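Long-range contacts in diaminopimelate decarboxylase (Psychromonas ingrahamii, PDB 4XG1), which probably catalyses the pyridoxal phosphate-dependent decarboxylation of meso-diaminopimelate to L-lysine, the last step of the lysine pathway: residues F13-P18 and I32-T37; T26-Y31 and V287-F292; M280-V285 and V369-G374; R389-L394 and R404-L409. All coordinates share one frame; numbering follows the deposited sequence.

In the fold
All four contacts build on the mixed sheet of the β domain, next to the barrel that carries the pyridoxal cofactor. Strand 30-34 enters contacts 1 and 2, and it lies between strands 284-294 and 391-396, which serve contacts 2 and 3 and contact 4. Contacts 1 and 3, with centres about 11 Å apart, meet where I32 N lies 2.8 Å from V285 O. Contacts 2 and 4 (centres about 12 Å apart) join at P29 O and R406 NH1, 2.8 Å apart. Contact 3 is near the cofactor, the M280 side chain lying about 8 Å from the bound pyridoxal-lysine. Contact 4 reaches the second subunit, and R404 also lies near a potassium ion.

Contact 1: residues F13-P18 and I32-T37; sequences FVEGLP and IYSRAT. With TME (propane), chain S.
The carboxylate of E15 sits on the start of helix 35-49, and one oxygen takes two bonds there. OE2 of E15 accepts from S34 OG at 2.6 Å through its anti lone pair, and from A36 N at 2.7 Å on the syn side, 29° out of the carboxylate plane. S34 is the N-cap of that helix. Its OG, turned anti to the backbone N (chi1 162°), gives its proton to E15 while accepting from T37 N at 2.8 Å. The negative charge at the N-terminal end of the helix is probably favoured by the N-H groups there. The other oxygen, E15 OE1, bonds to G397 N.

E15 can reach the helix from the tip of a β hairpin: strands 12-14 and 17-18 are joined by a type II' turn from V14 to L17, with V14 and L17 bonded to each other in both directions. The extended glutamate chain runs from this turn across to the helix, and its OE2 also lies 3.2 Å from A36 CB. Beyond the polar centre, V14 CG2 packs on I32 CG2 at 4.2 Å, beside V395 and helix 19-26. Past the helix start, A36 O lies 3.3 Å from C3 of the bound propane.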
loop_
_atom_site.group_PDB
_atom_site.type_symbol
_atom_site.label_atom_id
_atom_site.label_comp_id
_atom_site.label_asym_id
_atom_site.label_seq_id
_atom_site.Cartn_x
_atom_site.Cartn_y
_atom_site.Cartn_z
ATOM N N PHE B 13 -13.208 -20.492 -16.173
ATOM C CA PHE B 13 -14.421 -19.733 -16.338
ATOM C C PHE B 13 -14.736 -19.061 -15.048
ATOM O O PHE B 13 -14.371 -19.531 -13.988
ATOM C CB PHE B 13 -15.610 -20.653 -16.647
ATOM C CG PHE B 13 -15.964 -20.741 -18.115
ATOM C CD1 PHE B 13 -15.008 -21.142 -19.059
ATOM C CD2 PHE B 13 -17.254 -20.435 -18.551
ATOM C CE1 PHE B 13 -15.334 -21.224 -20.403
ATOM C CE2 PHE B 13 -17.574 -20.505 -19.896
ATOM C CZ PHE B 13 -16.622 -20.909 -20.817
ATOM N N VAL B 14 -15.433 -17.952 -15.159
ATOM C CA VAL B 14 -15.901 -17.244 -14.027
ATOM C C VAL B 14 -17.377 -17.146 -14.267
ATOM O O VAL B 14 -17.810 -16.495 -15.209
ATOM C CB VAL B 14 -15.242 -15.830 -13.847
ATOM C CG1 VAL B 14 -15.120 -15.073 -15.162
ATOM C CG2 VAL B 14 -16.021 -15.016 -12.805
ATOM N N GLU B 15 -18.142 -17.814 -13.407
ATOM C CA GLU B 15 -19.560 -18.037 -13.653
ATOM C C GLU B 15 -19.689 -18.487 -15.129
ATOM O O GLU B 15 -18.954 -19.391 -15.561
ATOM C CB GLU B 15 -20.349 -16.791 -13.279
ATOM C CG GLU B 15 -20.169 -16.450 -11.806
ATOM C CD GLU B 15 -21.075 -15.347 -11.292
ATOM O OE1 GLU B 15 -22.079 -15.017 -11.979
ATOM O OE2 GLU B 15 -20.777 -14.797 -10.203
ATOM N N GLY B 16 -20.508 -17.819 -15.921
ATOM C CA GLY B 16 -20.722 -18.230 -17.295
ATOM C C GLY B 16 -19.689 -17.805 -18.328
ATOM O O GLY B 16 -19.809 -18.169 -19.489
ATOM N N LEU B 17 -18.657 -17.065 -17.930
ATOM C CA LEU B 17 -17.751 -16.492 -18.905
ATOM C C LEU B 17 -16.342 -17.043 -18.808
ATOM O O LEU B 17 -15.799 -17.251 -17.708
ATOM C CB LEU B 17 -17.714 -14.992 -18.743
ATOM C CG LEU B 17 -18.918 -14.186 -19.216
ATOM C CD1 LEU B 17 -18.682 -12.718 -18.861
ATOM C CD2 LEU B 17 -19.152 -14.323 -20.720
ATOM N N PRO B 18 -15.736 -17.305 -19.952
ATOM C CA PRO B 18 -14.310 -17.564 -19.927
ATOM C C PRO B 18 -13.538 -16.319 -19.432
ATOM O O PRO B 18 -13.835 -15.203 -19.839
ATOM C CB PRO B 18 -13.950 -17.862 -21.397
ATOM C CG PRO B 18 -15.199 -17.706 -22.179
ATOM C CD PRO B 18 -16.273 -17.145 -21.305
ATOM N N ILE B 32 -10.971 -9.519 -11.079
ATOM C CA ILE B 32 -12.247 -10.037 -11.532
ATOM C C ILE B 32 -13.020 -10.636 -10.396
ATOM O O ILE B 32 -12.481 -11.467 -9.655
ATOM C CB ILE B 32 -12.034 -11.109 -12.612
ATOM C CG1 ILE B 32 -11.408 -10.476 -13.848
ATOM C CG2 ILE B 32 -13.372 -11.724 -13.036
ATOM C CD1 ILE B 32 -11.007 -11.463 -14.919
ATOM N N TYR B 33 -14.263 -10.219 -10.255
ATOM C CA TYR B 33 -15.091 -10.630 -9.121
ATOM C C TYR B 33 -16.332 -11.395 -9.579
ATOM O O TYR B 33 -16.933 -11.058 -10.606
ATOM C CB TYR B 33 -15.543 -9.417 -8.327
ATOM C CG TYR B 33 -14.422 -8.512 -7.831
ATOM C CD1 TYR B 33 -13.407 -8.988 -7.026
ATOM C CD2 TYR B 33 -14.390 -7.154 -8.178
ATOM C CE1 TYR B 33 -12.394 -8.159 -6.590
ATOM C CE2 TYR B 33 -13.379 -6.325 -7.761
ATOM C CZ TYR B 33 -12.383 -6.829 -6.960
ATOM O OH TYR B 33 -11.379 -5.989 -6.521
ATOM N N SER B 34 -16.684 -12.436 -8.815
ATOM C CA SER B 34 -17.911 -13.220 -9.008
ATOM C C SER B 34 -19.053 -12.679 -8.205
ATOM O O SER B 34 -19.023 -12.719 -7.005
ATOM C CB SER B 34 -17.699 -14.673 -8.587
ATOM O OG SER B 34 -18.950 -15.325 -8.366
ATOM N N ARG B 35 -20.085 -12.192 -8.865
ATOM C CA ARG B 35 -21.295 -11.739 -8.141
ATOM C C ARG B 35 -21.932 -12.863 -7.313
ATOM O O ARG B 35 -22.299 -12.665 -6.159
ATOM C CB ARG B 35 -22.361 -11.266 -9.100
ATOM C CG ARG B 35 -23.655 -11.060 -8.354
ATOM C CD ARG B 35 -24.764 -10.549 -9.233
ATOM N NE ARG B 35 -25.858 -10.073 -8.384
ATOM C CZ ARG B 35 -26.988 -9.536 -8.835
ATOM N NH1 ARG B 35 -27.191 -9.397 -10.149
ATOM N NH2 ARG B 35 -27.914 -9.139 -7.973
ATOM N N ALA B 36 -22.041 -14.042 -7.929
ATOM C CA ALA B 36 -22.661 -15.181 -7.289
ATOM C C ALA B 36 -21.874 -15.585 -6.042
ATOM O O ALA B 36 -22.462 -15.838 -4.996
ATOM C CB ALA B 36 -22.736 -16.356 -8.256
ATOM N N THR B 37 -20.556 -15.649 -6.146
ATOM C CA THR B 37 -19.750 -16.010 -5.003
ATOM C C THR B 37 -19.909 -15.018 -3.873
ATOM O O THR B 37 -19.969 -15.402 -2.729
ATOM C CB THR B 37 -18.288 -16.066 -5.364
ATOM O OG1 THR B 37 -18.112 -16.941 -6.490
ATOM C CG2 THR B 37 -17.448 -16.557 -4.170
HETATM C C1 TME S . -26.331 -15.890 -6.665
HETATM C C2 TME S . -25.703 -16.516 -5.395
HETATM C C3 TME S . -24.990 -17.860 -5.603
#

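Contact 2: residues T26-Y31 and V287-F292; sequences TGTPAY and VTKVEF
V287 meets A30 through both backbone groups and T28 through a methyl, and these three residues carry most of the buried surface. A30 and V287 form an antiparallel hydrogen-bonded pair: V287 N donates to A30 O at 2.8 Å, in a nearly straight bond, and A30 N donates to V287 O at 3.1 Å. The side chains of the pair lie on the same face of the sheet, where V287 also packs on V19 and V23 of helix 19-26.

T28 comes in from the loop leading up to strand 30-34. Its methyl CG2 lies alongside the V287 backbone, 3.7 Å from V287 O, and reaches CG1 of the same valine at 4.1 Å. The hydroxyl is turned the other way, into the crowded position between the backbone N and the carbonyl carbon (chi1 53°), which leaves T28 OG1 3.4 Å from K289 CB. Its polar partner is D305, whose carboxylate also bonds to T288 OG1 and K289 N, tying loop and strand to one acid.

The strands belong to the mixed sheet of the β domain: 30-34 runs between 284-294 and 391-396, and this contact lies at its N-terminal end, where the chain comes out of helix 19-26. A cis peptide precedes P29, turning the loop as it joins the strand. P29 CA makes a C-H···O contact with V287 O at 3.4 Å. Further along strand 284-294, K289 NZ and E291 OE1 form a weak salt bridge of 3.4 Å, and E291 is also paired with R133 of the second subunit.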
loop_
_atom_site.group_PDB
_atom_site.type_symbol
_atom_site.label_atom_id
_atom_site.label_comp_id
_atom_site.label_asym_id
_atom_site.label_seq_id
_atom_site.Cartn_x
_atom_site.Cartn_y
_atom_site.Cartn_z
ATOM N N THR B 26 -10.586 -5.803 -21.465
ATOM C CA THR B 26 -10.049 -4.868 -20.490
ATOM C C THR B 26 -8.524 -4.787 -20.460
ATOM O O THR B 26 -7.979 -3.802 -20.008
ATOM C CB THR B 26 -10.543 -5.243 -19.072
ATOM O OG1 THR B 26 -10.314 -4.150 -18.175
ATOM C CG2 THR B 26 -9.799 -6.441 -18.559
ATOM N N GLY B 27 -7.846 -5.846 -20.878
ATOM C CA GLY B 27 -6.411 -5.974 -20.669
ATOM C C GLY B 27 -6.054 -6.365 -19.228
ATOM O O GLY B 27 -6.888 -6.357 -18.322
ATOM N N THR B 28 -4.783 -6.635 -18.996
ATOM C CA THR B 28 -4.277 -6.916 -17.679
ATOM C C THR B 28 -3.379 -5.766 -17.210
ATOM O O THR B 28 -2.824 -5.058 -18.045
ATOM C CB THR B 28 -3.445 -8.215 -17.705
ATOM O OG1 THR B 28 -2.446 -8.132 -18.732
ATOM C CG2 THR B 28 -4.354 -9.363 -17.983
ATOM N N PRO B 29 -3.171 -5.609 -15.907
ATOM C CA PRO B 29 -3.763 -6.450 -14.877
ATOM C C PRO B 29 -5.184 -6.110 -14.620
ATOM O O PRO B 29 -5.623 -4.973 -14.914
ATOM C CB PRO B 29 -2.963 -6.111 -13.622
ATOM C CG PRO B 29 -2.379 -4.776 -13.918
ATOM C CD PRO B 29 -2.060 -4.813 -15.371
ATOM N N ALA B 30 -5.916 -7.095 -14.122
ATOM C CA ALA B 30 -7.341 -6.900 -13.902
ATOM C C ALA B 30 -7.838 -7.737 -12.753
ATOM O O ALA B 30 -7.538 -8.923 -12.656
ATOM C CB ALA B 30 -8.110 -7.255 -15.146
ATOM N N TYR B 31 -8.581 -7.110 -11.863
ATOM C CA TYR B 31 -9.271 -7.841 -10.810
ATOM C C TYR B 31 -10.596 -8.274 -11.368
ATOM O O TYR B 31 -11.272 -7.470 -12.029
ATOM C CB TYR B 31 -9.520 -6.953 -9.593
ATOM C CG TYR B 31 -8.350 -6.900 -8.631
ATOM C CD1 TYR B 31 -8.136 -7.932 -7.714
ATOM C CD2 TYR B 31 -7.497 -5.789 -8.590
ATOM C CE1 TYR B 31 -7.094 -7.893 -6.832
ATOM C CE2 TYR B 31 -6.462 -5.743 -7.682
ATOM C CZ TYR B 31 -6.258 -6.790 -6.818
ATOM O OH TYR B 31 -5.230 -6.757 -5.877
ATOM N N VAL B 287 -5.878 -11.202 -12.559
ATOM C CA VAL B 287 -5.343 -11.795 -13.782
ATOM C C VAL B 287 -4.184 -10.960 -14.275
ATOM O O VAL B 287 -4.268 -9.726 -14.260
ATOM C CB VAL B 287 -6.393 -11.818 -14.886
ATOM C CG1 VAL B 287 -5.873 -12.613 -16.073
ATOM C CG2 VAL B 287 -7.693 -12.397 -14.363
ATOM N N THR B 288 -3.125 -11.622 -14.720
ATOM C CA THR B 288 -1.948 -10.922 -15.150
ATOM C C THR B 288 -1.312 -11.658 -16.315
ATOM O O THR B 288 -1.487 -12.852 -16.480
ATOM C CB THR B 288 -0.964 -10.772 -13.985
ATOM O OG1 THR B 288 0.210 -10.078 -14.421
ATOM C CG2 THR B 288 -0.574 -12.126 -13.453
ATOM N N LYS B 289 -0.536 -10.947 -17.106
ATOM C CA LYS B 289 0.072 -11.489 -18.297
ATOM C C LYS B 289 1.575 -11.657 -18.072
ATOM O O LYS B 289 2.238 -10.777 -17.489
ATOM C CB LYS B 289 -0.162 -10.526 -19.442
ATOM C CG LYS B 289 0.477 -10.910 -20.778
ATOM C CD LYS B 289 0.251 -9.806 -21.812
ATOM C CE LYS B 289 1.522 -9.541 -22.614
ATOM N NZ LYS B 289 1.675 -8.095 -22.947
ATOM N N VAL B 290 2.111 -12.794 -18.507
ATOM C CA VAL B 290 3.546 -13.045 -18.433
ATOM C C VAL B 290 4.213 -12.214 -19.522
ATOM O O VAL B 290 3.867 -12.336 -20.706
ATOM C CB VAL B 290 3.858 -14.542 -18.687
ATOM C CG1 VAL B 290 5.351 -14.788 -18.662
ATOM C CG2 VAL B 290 3.179 -15.416 -17.643
ATOM N N GLU B 291 5.169 -11.393 -19.142
ATOM C CA GLU B 291 5.887 -10.614 -20.109
ATOM C C GLU B 291 7.125 -11.390 -20.526
ATOM O O GLU B 291 7.290 -11.697 -21.702
ATOM C CB GLU B 291 6.292 -9.260 -19.526
ATOM C CG GLU B 291 5.125 -8.428 -18.999
ATOM C CD GLU B 291 4.445 -7.588 -20.062
ATOM O OE1 GLU B 291 4.633 -7.834 -21.281
ATOM O OE2 GLU B 291 3.677 -6.697 -19.667
ATOM N N PHE B 292 7.983 -11.708 -19.568
ATOM C CA PHE B 292 9.234 -12.367 -19.851
ATOM C C PHE B 292 9.478 -13.554 -18.948
ATOM O O PHE B 292 8.896 -13.648 -17.860
ATOM C CB PHE B 292 10.381 -11.434 -19.611
ATOM C CG PHE B 292 10.259 -10.126 -20.304
ATOM C CD1 PHE B 292 9.977 -10.070 -21.646
ATOM C CD2 PHE B 292 10.475 -8.954 -19.616
ATOM C CE1 PHE B 292 9.873 -8.864 -22.287
ATOM C CE2 PHE B 292 10.388 -7.734 -20.250
ATOM C CZ PHE B 292 10.095 -7.696 -21.600
#

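Contact 3: residues M280-V285 and V369-G374; sequences MANAGV and VIRSTG
V285 packs against V369 of strand 367-371, with I32 and F4 as further neighbours. Its CB lies 3.7 Å from V369 CG1 and close to the I370 carbonyl oxygen. V285 CG1, set anti to the carbonyl carbon (chi1 -59°), lies 3.9 Å from V369 CG1 and reaches on toward R371. CG2, on the other branch, meets V369 CG1 at 4.0 Å. T373 OG1 lies 3.0 Å from V285 C.

This is the passage from barrel to β domain: the chain leaves helix 277-280, next to the pyridoxal site, makes a short loop and enters strand 284-294, which is antiparallel to 367-371. Main-chain bonds join that loop and the first residue of the strand to the residues just after strand 367-371. G374 N donates to A281 O at 2.9 Å, and T373 N donates to G284 O at 3.2 Å. The two glycines come very close here, G284 CA and G374 CA being 4.0 Å apart.

At the N282 end, S372 OG donates to N282 OD1 at 2.6 Å, in the carbonyl plane of the amide. One water accepts from S372 N and donates to G284 O. The R371 guanidinium lies nearby, its plane 12° from that of the N282 amide; its charge partner is D2, outside both segments.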
loop_
_atom_site.group_PDB
_atom_site.type_symbol
_atom_site.label_atom_id
_atom_site.label_comp_id
_atom_site.label_asym_id
_atom_site.label_seq_id
_atom_site.Cartn_x
_atom_site.Cartn_y
_atom_site.Cartn_z
ATOM N N MET B 280 -15.294 -12.024 0.922
ATOM C CA MET B 280 -14.721 -11.557 -0.372
ATOM C C MET B 280 -13.497 -12.272 -0.874
ATOM O O MET B 280 -13.247 -12.254 -2.076
ATOM C CB MET B 280 -14.392 -10.078 -0.279
ATOM C CG MET B 280 -15.605 -9.184 -0.172
ATOM S SD MET B 280 -16.684 -9.242 -1.597
ATOM C CE MET B 280 -15.552 -9.129 -2.984
ATOM N N ALA B 281 -12.716 -12.887 0.006
ATOM C CA ALA B 281 -11.390 -13.367 -0.409
ATOM C C ALA B 281 -11.435 -14.163 -1.693
ATOM O O ALA B 281 -10.822 -13.811 -2.695
ATOM C CB ALA B 281 -10.742 -14.156 0.675
ATOM N N ASN B 282 -12.220 -15.224 -1.682
ATOM C CA ASN B 282 -12.269 -16.125 -2.835
ATOM C C ASN B 282 -13.379 -15.773 -3.813
ATOM O O ASN B 282 -13.581 -16.493 -4.793
ATOM C CB ASN B 282 -12.376 -17.559 -2.357
ATOM C CG ASN B 282 -11.066 -18.061 -1.781
ATOM O OD1 ASN B 282 -10.013 -17.929 -2.407
ATOM N ND2 ASN B 282 -11.117 -18.632 -0.575
ATOM N N ALA B 283 -14.044 -14.640 -3.591
ATOM C CA ALA B 283 -14.942 -14.048 -4.595
ATOM C C ALA B 283 -14.225 -13.223 -5.675
ATOM O O ALA B 283 -14.901 -12.680 -6.548
ATOM C CB ALA B 283 -15.999 -13.181 -3.943
ATOM N N GLY B 284 -12.884 -13.171 -5.647
ATOM C CA GLY B 284 -12.140 -12.453 -6.667
ATOM C C GLY B 284 -10.790 -13.048 -7.005
ATOM O O GLY B 284 -10.169 -13.705 -6.196
ATOM N N VAL B 285 -10.355 -12.786 -8.233
ATOM C CA VAL B 285 -9.025 -13.116 -8.642
ATOM C C VAL B 285 -8.348 -11.919 -9.284
ATOM O O VAL B 285 -9.007 -10.917 -9.617
ATOM C CB VAL B 285 -9.028 -14.276 -9.657
ATOM C CG1 VAL B 285 -9.686 -15.490 -9.020
ATOM C CG2 VAL B 285 -9.762 -13.907 -10.933
ATOM N N VAL B 369 -3.596 -16.420 -13.199
ATOM C CA VAL B 369 -4.693 -16.007 -12.338
ATOM C C VAL B 369 -4.176 -16.210 -10.925
ATOM O O VAL B 369 -3.710 -17.294 -10.578
ATOM C CB VAL B 369 -5.933 -16.873 -12.587
ATOM C CG1 VAL B 369 -6.940 -16.748 -11.475
ATOM C CG2 VAL B 369 -6.566 -16.506 -13.910
ATOM N N ILE B 370 -4.258 -15.155 -10.120
ATOM C CA ILE B 370 -3.862 -15.200 -8.716
ATOM C C ILE B 370 -5.146 -15.289 -7.970
ATOM O O ILE B 370 -6.004 -14.401 -8.092
ATOM C CB ILE B 370 -3.130 -13.924 -8.329
ATOM C CG1 ILE B 370 -1.954 -13.771 -9.276
ATOM C CG2 ILE B 370 -2.622 -13.982 -6.908
ATOM C CD1 ILE B 370 -1.472 -12.360 -9.374
ATOM N N ARG B 371 -5.293 -16.366 -7.209
ATOM C CA ARG B 371 -6.546 -16.593 -6.535
ATOM C C ARG B 371 -6.607 -15.908 -5.186
ATOM O O ARG B 371 -5.584 -15.557 -4.617
ATOM C CB ARG B 371 -6.795 -18.073 -6.390
ATOM C CG ARG B 371 -7.139 -18.743 -7.708
ATOM C CD ARG B 371 -7.696 -20.162 -7.551
ATOM N NE ARG B 371 -8.444 -20.342 -6.302
ATOM C CZ ARG B 371 -9.745 -20.082 -6.110
ATOM N NH1 ARG B 371 -10.512 -19.617 -7.102
ATOM N NH2 ARG B 371 -10.272 -20.268 -4.888
ATOM N N SER B 372 -7.817 -15.710 -4.698
ATOM C CA SER B 372 -8.064 -15.291 -3.336
ATOM C C SER B 372 -7.651 -13.875 -3.099
ATOM O O SER B 372 -7.074 -13.542 -2.054
ATOM C CB SER B 372 -7.334 -16.201 -2.340
ATOM O OG SER B 372 -7.485 -17.563 -2.687
ATOM N N THR B 373 -7.950 -13.026 -4.058
ATOM C CA THR B 373 -7.500 -11.659 -4.014
ATOM C C THR B 373 -8.675 -10.693 -3.923
ATOM O O THR B 373 -8.532 -9.501 -4.143
ATOM C CB THR B 373 -6.663 -11.308 -5.242
ATOM O OG1 THR B 373 -7.457 -11.488 -6.407
ATOM C CG2 THR B 373 -5.437 -12.140 -5.317
ATOM N N GLY B 374 -9.837 -11.202 -3.551
ATOM C CA GLY B 374 -11.010 -10.349 -3.444
ATOM C C GLY B 374 -11.048 -9.516 -2.165
ATOM O O GLY B 374 -11.848 -8.579 -2.065
HETATM O O HOH W 1 -10.346 -16.509 -5.676
#

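Contact 4: residues R389-L394 and R404-L409; sequences RAAEIL and REREEL
R389 and E407 pair charge with charge and backbone with side chain. The E407 carboxylate holds R389 twice, taking the backbone R389 N on OE1 at 2.9 Å and R389 NE on OE2 at 3.1 Å. The second of these is a salt bridge: OE2 lies in the guanidinium plane at its edge, while the two planes stand 74° apart. R404 NH2 adds a weak bond to the same E407 OE2 at 3.3 Å, so the acid sits between two arginines. E407 OE1 also bonds to N383 ND2 of the same chain.

Backbone bonds come next. E407 N donates back to R389 O at 3.1 Å. Further along, E392 and R404 form an antiparallel hydrogen-bonded pair, with E392 N to R404 O at 2.8 Å and R404 N to E392 O at 3.0 Å; here strand 399-404 ends against strand 391-396. A water accepts from R404 NE and sits close to A390 O and E405 O.

In the packing, E392 OE1 lies 3.3 Å from R404 CD, while its OE2 bonds to Y33. One face of the R406 guanidinium lies over A391 N, toward the rim, and the group bonds to P29 and T26.

R389 and R404 reach the second subunit too, at N383 and E416 there. Their closeness, 4.2 Å from R389 NE to R404 NH2, may be eased by E407, salt-bridged to both, and for R404 also by E416 of the second subunit.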
loop_
_atom_site.group_PDB
_atom_site.type_symbol
_atom_site.label_atom_id
_atom_site.label_comp_id
_atom_site.label_asym_id
_atom_site.label_seq_id
_atom_site.Cartn_x
_atom_site.Cartn_y
_atom_site.Cartn_z
ATOM N N ARG B 389 -3.655 2.060 -11.403
ATOM C CA ARG B 389 -4.394 1.028 -10.756
ATOM C C ARG B 389 -5.235 0.231 -11.754
ATOM O O ARG B 389 -5.767 0.781 -12.729
ATOM C CB ARG B 389 -5.278 1.541 -9.589
ATOM C CG ARG B 389 -4.461 1.630 -8.325
ATOM C CD ARG B 389 -5.253 1.962 -7.082
ATOM N NE ARG B 389 -5.447 3.406 -6.941
ATOM C CZ ARG B 389 -5.456 4.074 -5.802
ATOM N NH1 ARG B 389 -5.640 5.365 -5.870
ATOM N NH2 ARG B 389 -5.259 3.499 -4.622
ATOM N N ALA B 390 -5.340 -1.047 -11.447
ATOM C CA ALA B 390 -5.983 -2.024 -12.268
ATOM C C ALA B 390 -7.457 -1.784 -12.424
ATOM O O ALA B 390 -8.099 -1.135 -11.613
ATOM C CB ALA B 390 -5.795 -3.398 -11.637
ATOM N N ALA B 391 -7.977 -2.321 -13.503
ATOM C CA ALA B 391 -9.406 -2.330 -13.733
ATOM C C ALA B 391 -9.992 -3.383 -12.848
ATOM O O ALA B 391 -9.336 -4.351 -12.559
ATOM C CB ALA B 391 -9.726 -2.618 -15.193
ATOM N N GLU B 392 -11.222 -3.182 -12.425
ATOM C CA GLU B 392 -11.935 -4.166 -11.663
ATOM C C GLU B 392 -13.236 -4.450 -12.382
ATOM O O GLU B 392 -13.954 -3.538 -12.782
ATOM C CB GLU B 392 -12.216 -3.655 -10.253
ATOM C CG GLU B 392 -11.000 -3.556 -9.378
ATOM C CD GLU B 392 -11.257 -2.817 -8.103
ATOM O OE1 GLU B 392 -10.834 -1.655 -7.998
ATOM O OE2 GLU B 392 -11.890 -3.372 -7.179
ATOM N N ILE B 393 -13.533 -5.750 -12.505
ATOM C CA ILE B 393 -14.634 -6.258 -13.294
ATOM C C ILE B 393 -15.497 -7.179 -12.490
ATOM O O ILE B 393 -15.006 -8.077 -11.811
ATOM C CB ILE B 393 -14.094 -7.072 -14.448
ATOM C CG1 ILE B 393 -13.239 -6.183 -15.320
ATOM C CG2 ILE B 393 -15.227 -7.634 -15.316
ATOM C CD1 ILE B 393 -12.408 -6.974 -16.304
ATOM N N LEU B 394 -16.795 -6.985 -12.595
ATOM C CA LEU B 394 -17.756 -7.817 -11.894
ATOM C C LEU B 394 -18.528 -8.662 -12.894
ATOM O O LEU B 394 -19.196 -8.114 -13.781
ATOM C CB LEU B 394 -18.744 -6.938 -11.116
ATOM C CG LEU B 394 -19.696 -7.705 -10.191
ATOM C CD1 LEU B 394 -18.981 -8.683 -9.263
ATOM C CD2 LEU B 394 -20.469 -6.726 -9.353
ATOM N N ARG B 404 -14.699 -0.839 -11.818
ATOM C CA ARG B 404 -13.737 0.247 -11.666
ATOM C C ARG B 404 -12.811 0.342 -12.863
ATOM O O ARG B 404 -12.083 -0.591 -13.193
ATOM C CB ARG B 404 -12.926 0.101 -10.397
ATOM C CG ARG B 404 -11.863 1.169 -10.281
ATOM C CD ARG B 404 -11.425 1.483 -8.857
ATOM N NE ARG B 404 -10.353 2.480 -8.919
ATOM C CZ ARG B 404 -10.291 3.620 -8.223
ATOM N NH1 ARG B 404 -11.177 3.958 -7.334
ATOM N NH2 ARG B 404 -9.270 4.393 -8.390
ATOM N N GLU B 405 -12.874 1.469 -13.537
ATOM C CA GLU B 405 -12.065 1.684 -14.715
ATOM C C GLU B 405 -10.596 1.741 -14.344
ATOM O O GLU B 405 -10.201 2.352 -13.305
ATOM C CB GLU B 405 -12.459 2.972 -15.383
ATOM C CG GLU B 405 -13.841 2.946 -16.017
ATOM C CD GLU B 405 -14.445 4.368 -16.095
ATOM O OE1 GLU B 405 -13.690 5.396 -15.993
ATOM O OE2 GLU B 405 -15.683 4.483 -16.229
ATOM N N ARG B 406 -9.778 1.131 -15.206
ATOM C CA ARG B 406 -8.344 1.306 -15.122
ATOM C C ARG B 406 -8.037 2.829 -15.017
ATOM O O ARG B 406 -8.599 3.644 -15.765
ATOM C CB ARG B 406 -7.676 0.706 -16.356
ATOM C CG ARG B 406 -6.176 0.633 -16.218
ATOM C CD ARG B 406 -5.481 -0.015 -17.376
ATOM N NE ARG B 406 -6.134 -1.271 -17.694
ATOM C CZ ARG B 406 -5.936 -2.406 -17.040
ATOM N NH1 ARG B 406 -5.089 -2.488 -16.010
ATOM N NH2 ARG B 406 -6.545 -3.480 -17.455
ATOM N N GLU B 407 -7.145 3.217 -14.131
ATOM C CA GLU B 407 -6.702 4.620 -14.131
ATOM C C GLU B 407 -5.942 4.966 -15.404
ATOM O O GLU B 407 -5.269 4.124 -15.986
ATOM C CB GLU B 407 -5.812 4.900 -12.944
ATOM C CG GLU B 407 -6.546 4.754 -11.646
ATOM C CD GLU B 407 -5.648 4.845 -10.444
ATOM O OE1 GLU B 407 -4.397 4.686 -10.536
ATOM O OE2 GLU B 407 -6.222 5.119 -9.355
ATOM N N GLU B 408 -6.078 6.204 -15.856
ATOM C CA GLU B 408 -5.292 6.729 -16.971
ATOM C C GLU B 408 -4.047 7.443 -16.389
ATOM O O GLU B 408 -4.062 7.928 -15.270
ATOM C CB GLU B 408 -6.081 7.761 -17.777
ATOM C CG GLU B 408 -7.400 7.282 -18.341
ATOM C CD GLU B 408 -7.222 6.353 -19.526
ATOM O OE1 GLU B 408 -6.369 6.555 -20.434
ATOM O OE2 GLU B 408 -7.991 5.381 -19.577
ATOM N N LEU B 409 -2.994 7.502 -17.197
ATOM C CA LEU B 409 -1.754 8.107 -16.790
ATOM C C LEU B 409 -1.937 9.528 -16.278
ATOM O O LEU B 409 -1.395 9.870 -15.242
ATOM C CB LEU B 409 -0.742 8.152 -17.937
ATOM C CG LEU B 409 -0.194 6.847 -18.469
ATOM C CD1 LEU B 409 0.683 7.147 -19.685
ATOM C CD2 LEU B 409 0.601 6.112 -17.417
HETATM O O HOH W 2 -8.633 1.712 -11.223
#